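Local atomic coordinates of exodeoxyribonuclease III (Methanosarcina mazei, PDB entry 5J8N), a protein that probably acts as a metal-dependent DNA-repair nuclease, cutting DNA at abasic sites and digesting strands from the 3' end. Residues V106-Y111 / K144-C149. The protein carries 3 engineered substitutions. Numbering follows the deposited sequence.
Sequences VLLNIY and KKLVIC
Two parallel strands of one beta-alpha-beta crossover meet here, 106-111 and 146-149, joined through helix 119-141 in one of the two sheets of the DNase I-like fold. Val106 starts the pairing, its N donating to Lys145 O at 2.8 Å, and Val106 O accepts from Val147 N, so Val106 bonds to the residues on either side of Leu146. The exchange continues up to Ile110 N on Cys149 O, 2.9 Å, giving five backbone bonds, the first three close to straight and the last two a little more bent. On the face covered by helix 119-141, Val106 and Leu146 lie side by side, as do Leu108 and Ile148. With chi1 at -57°, Ile148 turns CG2 anti to its backbone N, and CG2 reaches Ile110 CD1 at 3.8 Å, while its CG1 branch leans on Leu108 CD1 at 4.1 Å. Cutting Ile148 back to alanine would probably take this contact away from both Leu108 and Ile110 and open a gap beside them. The other face packs against strand 33-37 of the second sheet. There Asn109, two residues before the predicted active-site Tyr111, hydrogen-bonds through OD1 to Gln37 NE2 and through ND2 to Thr73 OG1. Cys149 SG lies 3.9 Å from Leu107 CD1, the same methyl that meets Val147 CG1 at 3.7 Å.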
loop_
_atom_site.group_PDB
_atom_site.type_symbol
_atom_site.label_atom_id
_atom_site.label_comp_id
_atom_site.label_asym_id
_atom_site.label_seq_id
_atom_site.Cartn_x
_atom_site.Cartn_y
_atom_site.Cartn_z
ATOM N N VAL A 106 -3.969 -1.173 -14.358
ATOM C CA VAL A 106 -2.933 -1.989 -13.735
ATOM C C VAL A 106 -2.854 -1.658 -12.241
ATOM O O VAL A 106 -2.740 -0.468 -11.910
ATOM C CB VAL A 106 -1.574 -1.724 -14.368
ATOM C CG1 VAL A 106 -0.450 -2.463 -13.642
ATOM C CG2 VAL A 106 -1.592 -2.111 -15.887
ATOM N N LEU A 107 -2.880 -2.673 -11.368
ATOM C CA LEU A 107 -2.754 -2.462 -9.940
ATOM C C LEU A 107 -1.421 -2.955 -9.421
ATOM O O LEU A 107 -1.063 -4.127 -9.631
ATOM C CB LEU A 107 -3.856 -3.195 -9.216
ATOM C CG LEU A 107 -3.822 -3.129 -7.696
ATOM C CD1 LEU A 107 -3.993 -1.687 -7.136
ATOM C CD2 LEU A 107 -4.957 -4.012 -7.105
ATOM N N LEU A 108 -0.689 -2.068 -8.765
ATOM C CA LEU A 108 0.574 -2.447 -8.100
ATOM C C LEU A 108 0.359 -2.343 -6.609
ATOM O O LEU A 108 0.058 -1.245 -6.110
ATOM C CB LEU A 108 1.739 -1.526 -8.539
ATOM C CG LEU A 108 1.924 -1.392 -10.075
ATOM C CD1 LEU A 108 3.118 -0.477 -10.345
ATOM C CD2 LEU A 108 2.058 -2.759 -10.779
ATOM N N ASN A 109 0.527 -3.451 -5.904
ATOM C CA ASN A 109 0.362 -3.534 -4.468
ATOM C C ASN A 109 1.751 -3.660 -3.838
ATOM O O ASN A 109 2.456 -4.627 -4.146
ATOM C CB ASN A 109 -0.516 -4.744 -4.168
ATOM C CG ASN A 109 -0.683 -5.001 -2.669
ATOM O OD1 ASN A 109 -0.378 -4.114 -1.875
ATOM N ND2 ASN A 109 -1.232 -6.171 -2.286
ATOM N N ILE A 110 2.145 -2.701 -3.028
ATOM C CA ILE A 110 3.551 -2.609 -2.597
ATOM C C ILE A 110 3.733 -2.362 -1.110
ATOM O O ILE A 110 3.058 -1.485 -0.545
ATOM C CB ILE A 110 4.282 -1.477 -3.385
ATOM C CG1 ILE A 110 4.023 -1.630 -4.905
ATOM C CG2 ILE A 110 5.799 -1.473 -3.079
ATOM C CD1 ILE A 110 4.645 -0.513 -5.736
ATOM N N TYR A 111 4.636 -3.118 -0.513
ATOM C CA TYR A 111 5.107 -2.878 0.846
ATOM C C TYR A 111 6.505 -2.272 0.713
ATOM O O TYR A 111 7.503 -2.986 0.589
ATOM C CB TYR A 111 5.136 -4.208 1.656
ATOM C CG TYR A 111 5.646 -4.081 3.048
ATOM C CD1 TYR A 111 5.279 -3.019 3.853
ATOM C CD2 TYR A 111 6.532 -5.015 3.559
ATOM C CE1 TYR A 111 5.801 -2.864 5.149
ATOM C CE2 TYR A 111 7.004 -4.902 4.892
ATOM C CZ TYR A 111 6.632 -3.803 5.662
ATOM O OH TYR A 111 7.111 -3.648 6.948
ATOM N N LYS A 144 -0.553 2.597 -19.943
ATOM C CA LYS A 144 -1.301 1.956 -18.887
ATOM C C LYS A 144 -1.907 3.009 -17.991
ATOM O O LYS A 144 -1.345 4.098 -17.797
ATOM C CB LYS A 144 -0.399 1.027 -18.054
ATOM C CG LYS A 144 0.204 -0.135 -18.806
ATOM C CD LYS A 144 -0.820 -0.957 -19.503
ATOM C CE LYS A 144 -0.169 -2.197 -20.104
ATOM N NZ LYS A 144 -1.136 -3.038 -20.883
ATOM N N LYS A 145 -3.023 2.634 -17.356
ATOM C CA LYS A 145 -3.632 3.387 -16.232
ATOM C C LYS A 145 -3.164 2.705 -14.991
ATOM O O LYS A 145 -3.469 1.518 -14.815
ATOM C CB LYS A 145 -5.177 3.388 -16.358
ATOM C CG LYS A 145 -5.684 4.296 -17.522
ATOM C CD LYS A 145 -6.577 3.509 -18.487
ATOM C CE LYS A 145 -8.018 3.468 -17.970
ATOM N NZ LYS A 145 -8.911 2.386 -18.573
ATOM N N LEU A 146 -2.440 3.407 -14.122
ATOM C CA LEU A 146 -1.805 2.801 -12.961
ATOM C C LEU A 146 -2.460 3.191 -11.679
ATOM O O LEU A 146 -2.637 4.379 -11.398
ATOM C CB LEU A 146 -0.339 3.244 -12.887
ATOM C CG LEU A 146 0.480 2.632 -14.023
ATOM C CD1 LEU A 146 1.708 3.463 -14.330
ATOM C CD2 LEU A 146 0.871 1.213 -13.668
ATOM N N VAL A 147 -2.747 2.193 -10.842
ATOM C CA VAL A 147 -3.191 2.393 -9.473
ATOM C C VAL A 147 -2.104 1.747 -8.630
ATOM O O VAL A 147 -1.778 0.567 -8.852
ATOM C CB VAL A 147 -4.548 1.718 -9.213
ATOM C CG1 VAL A 147 -4.954 1.875 -7.751
ATOM C CG2 VAL A 147 -5.564 2.309 -10.090
ATOM N N ILE A 148 -1.531 2.486 -7.688
ATOM C CA ILE A 148 -0.473 1.978 -6.837
ATOM C C ILE A 148 -0.890 2.139 -5.411
ATOM O O ILE A 148 -1.076 3.255 -4.919
ATOM C CB ILE A 148 0.858 2.737 -7.064
ATOM C CG1 ILE A 148 1.243 2.641 -8.553
ATOM C CG2 ILE A 148 1.959 2.169 -6.174
ATOM C CD1 ILE A 148 1.289 4.011 -9.247
ATOM N N CYS A 149 -1.047 1.028 -4.709
ATOM C CA CYS A 149 -1.457 1.179 -3.294
ATOM C C CYS A 149 -0.425 0.512 -2.418
ATOM O O CYS A 149 0.215 -0.503 -2.775
ATOM C CB CYS A 149 -2.827 0.563 -3.032
ATOM S SG CYS A 149 -3.015 -1.202 -3.397
#